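Long-range contact in BH0236 protein (Bacillus halodurans, PDB 5T7A), which carries a family 56 carbohydrate-binding module that probably recognises beta-1,3-glucan and supports its hydrolysis: residues A[47-51]-A[96-102]. Sequence-based numbering, arbitrary orientation. Where two conformers were deposited one is given.
With EDO (1,2-ethanediol), chain E.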
loop_
_atom_site.group_PDB
_atom_site.type_symbol
_atom_site.label_atom_id
_atom_site.label_comp_id
_atom_site.label_asym_id
_atom_site.label_seq_id
_atom_site.Cartn_x
_atom_site.Cartn_y
_atom_site.Cartn_z
ATOM N N VAL A 47 -9.534 4.916 -2.748
ATOM C CA VAL A 47 -8.139 5.407 -2.750
ATOM C C VAL A 47 -7.344 4.289 -3.294
ATOM O O VAL A 47 -7.773 3.095 -3.277
ATOM C CB VAL A 47 -7.587 5.811 -1.353
ATOM C CG1 VAL A 47 -8.540 6.794 -0.648
ATOM C CG2 VAL A 47 -7.378 4.612 -0.451
ATOM N N THR A 48 -6.113 4.601 -3.753
ATOM C CA THR A 48 -5.198 3.559 -4.212
ATOM C C THR A 48 -3.981 3.513 -3.322
ATOM O O THR A 48 -3.296 4.503 -3.158
ATOM C CB THR A 48 -4.772 3.763 -5.664
ATOM O OG1 THR A 48 -5.945 3.608 -6.503
ATOM C CG2 THR A 48 -3.713 2.724 -6.065
ATOM N N ILE A 49 -3.719 2.351 -2.743
ATOM C CA ILE A 49 -2.409 2.114 -2.074
ATOM C C ILE A 49 -1.427 1.776 -3.155
ATOM O O ILE A 49 -1.671 0.860 -3.986
ATOM C CB ILE A 49 -2.447 0.943 -1.082
ATOM C CG1 ILE A 49 -3.517 1.185 0.010
ATOM C CG2 ILE A 49 -1.093 0.781 -0.392
ATOM C CD1 ILE A 49 -3.793 -0.014 0.881
ATOM N N PHE A 50 -0.280 2.474 -3.157
ATOM C CA PHE A 50 0.725 2.208 -4.177
ATOM C C PHE A 50 2.044 1.885 -3.514
ATOM O O PHE A 50 2.356 2.341 -2.434
ATOM C CB PHE A 50 0.913 3.343 -5.149
ATOM C CG PHE A 50 1.648 4.545 -4.589
ATOM C CD1 PHE A 50 0.957 5.499 -3.843
ATOM C CD2 PHE A 50 3.013 4.709 -4.771
ATOM C CE1 PHE A 50 1.613 6.623 -3.357
ATOM C CE2 PHE A 50 3.706 5.819 -4.256
ATOM C CZ PHE A 50 3.008 6.788 -3.562
ATOM N N PHE A 51 2.840 1.134 -4.245
ATOM C CA PHE A 51 4.208 0.723 -3.821
ATOM C C PHE A 51 5.098 0.709 -5.066
ATOM O O PHE A 51 4.839 -0.018 -6.032
ATOM C CB PHE A 51 4.139 -0.658 -3.171
ATOM C CG PHE A 51 5.461 -1.126 -2.557
ATOM C CD1 PHE A 51 5.734 -0.859 -1.225
ATOM C CD2 PHE A 51 6.420 -1.772 -3.334
ATOM C CE1 PHE A 51 6.931 -1.243 -0.634
ATOM C CE2 PHE A 51 7.582 -2.151 -2.762
ATOM C CZ PHE A 51 7.860 -1.881 -1.450
ATOM N N LEU A 96 -7.078 3.982 7.667
ATOM C CA LEU A 96 -6.513 2.840 6.930
ATOM C C LEU A 96 -5.065 2.694 7.378
ATOM O O LEU A 96 -4.259 3.606 7.276
ATOM C CB LEU A 96 -6.616 3.113 5.423
ATOM C CG LEU A 96 -5.835 2.134 4.530
ATOM C CD1 LEU A 96 -6.514 0.790 4.523
ATOM C CD2 LEU A 96 -5.847 2.723 3.127
ATOM N N GLU A 97 -4.741 1.503 7.881
ATOM C CA GLU A 97 -3.361 1.171 8.226
ATOM C C GLU A 97 -2.895 0.121 7.233
ATOM O O GLU A 97 -3.642 -0.785 6.892
ATOM C CB GLU A 97 -3.225 0.717 9.676
ATOM C CG GLU A 97 -3.274 1.932 10.650
ATOM C CD GLU A 97 -3.234 1.465 12.062
ATOM O OE1 GLU A 97 -4.286 0.943 12.499
ATOM O OE2 GLU A 97 -2.169 1.633 12.707
ATOM N N TYR A 98 -1.633 0.198 6.802
ATOM C CA TYR A 98 -1.176 -0.633 5.710
ATOM C C TYR A 98 0.314 -0.838 5.819
ATOM O O TYR A 98 1.058 0.020 6.287
ATOM C CB TYR A 98 -1.527 -0.042 4.350
ATOM C CG TYR A 98 -0.987 1.337 4.082
ATOM C CD1 TYR A 98 -1.634 2.470 4.587
ATOM C CD2 TYR A 98 0.120 1.546 3.277
ATOM C CE1 TYR A 98 -1.163 3.726 4.355
ATOM C CE2 TYR A 98 0.600 2.776 3.036
ATOM C CZ TYR A 98 -0.008 3.879 3.543
ATOM O OH TYR A 98 0.502 5.128 3.279
ATOM N N SER A 99 0.725 -2.064 5.477
ATOM C CA SER A 99 2.154 -2.430 5.444
ATOM C C SER A 99 2.376 -3.297 4.242
ATOM O O SER A 99 1.395 -3.723 3.602
ATOM C CB SER A 99 2.552 -3.160 6.681
ATOM O OG SER A 99 1.726 -4.308 6.872
ATOM N N PHE A 100 3.641 -3.515 3.890
ATOM C CA PHE A 100 3.966 -4.279 2.711
ATOM C C PHE A 100 4.929 -5.400 2.980
ATOM O O PHE A 100 5.824 -5.265 3.826
ATOM C CB PHE A 100 4.591 -3.371 1.628
ATOM C CG PHE A 100 3.733 -2.164 1.302
ATOM C CD1 PHE A 100 2.755 -2.226 0.346
ATOM C CD2 PHE A 100 3.932 -0.961 1.995
ATOM C CE1 PHE A 100 1.975 -1.089 0.046
ATOM C CE2 PHE A 100 3.172 0.113 1.712
ATOM C CZ PHE A 100 2.178 0.081 0.753
ATOM N N THR A 101 4.819 -6.435 2.149
ATOM C CA THR A 101 5.874 -7.435 2.066
ATOM C C THR A 101 6.282 -7.421 0.591
ATOM O O THR A 101 5.447 -7.714 -0.265
ATOM C CB THR A 101 5.394 -8.820 2.558
ATOM O OG1 THR A 101 5.069 -8.766 3.952
ATOM C CG2 THR A 101 6.479 -9.862 2.331
ATOM N N TYR A 102 7.555 -7.120 0.333
ATOM C CA TYR A 102 8.049 -6.985 -1.012
ATOM C C TYR A 102 9.259 -7.831 -1.259
ATOM O O TYR A 102 10.106 -8.005 -0.424
ATOM C CB TYR A 102 8.407 -5.534 -1.334
ATOM C CG TYR A 102 9.428 -4.901 -0.495
ATOM C CD1 TYR A 102 9.132 -4.340 0.734
ATOM C CD2 TYR A 102 10.757 -4.768 -0.982
ATOM C CE1 TYR A 102 10.139 -3.721 1.480
ATOM C CE2 TYR A 102 11.734 -4.154 -0.251
ATOM C CZ TYR A 102 11.439 -3.598 0.979
ATOM O OH TYR A 102 12.402 -2.988 1.729
HETATM C C1 EDO E . -1.995 -2.160 12.783
HETATM O O1 EDO E . -2.740 -3.005 13.642
HETATM C C2 EDO E . -0.757 -1.795 13.537
HETATM O O2 EDO E . -0.802 -0.437 13.960
#
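With chi1 of -174°, Phe-51 turns CG anti to its own backbone nitrogen and lays the ring between Phe-100 and Tyr-102, while chi1 of -54° in Phe-100 places CG beside the nitrogen and sends that ring back past Phe-51 in the opposite sense. Phe-51 CD1 lies over one face of the Phe-100 ring, 3.5 Å from Phe-100 CG, and the two planes are inclined at 46°. At its far end Phe-51 CZ meets the face of Tyr-102, 3.5 Å from Tyr-102 CD1, completing a three-ring aromatic cluster. Ile-49 divides its branches among several partners: CG2 sits at the edge of Phe-100, 3.5 Å from Phe-100 CZ, and also touches the Tyr-98 ring, whereas CD1 reaches tip to tip for Leu-96 CD2 at 4.1 Å. Strands 46-53 and 95-103 are not neighbours in the antiparallel sheet; they face each other across the interior of a beta-sandwich, their segment axes 9.4 Å apart. Val-62, Leu-64 and Ala-37 extend this core, and the Tyr-102 hydroxyl is hydrogen-bonded to Asp-34. No hydrogen bond joins the two segments, so they probably hold together here mainly by van der Waals contact and burial of apolar surface.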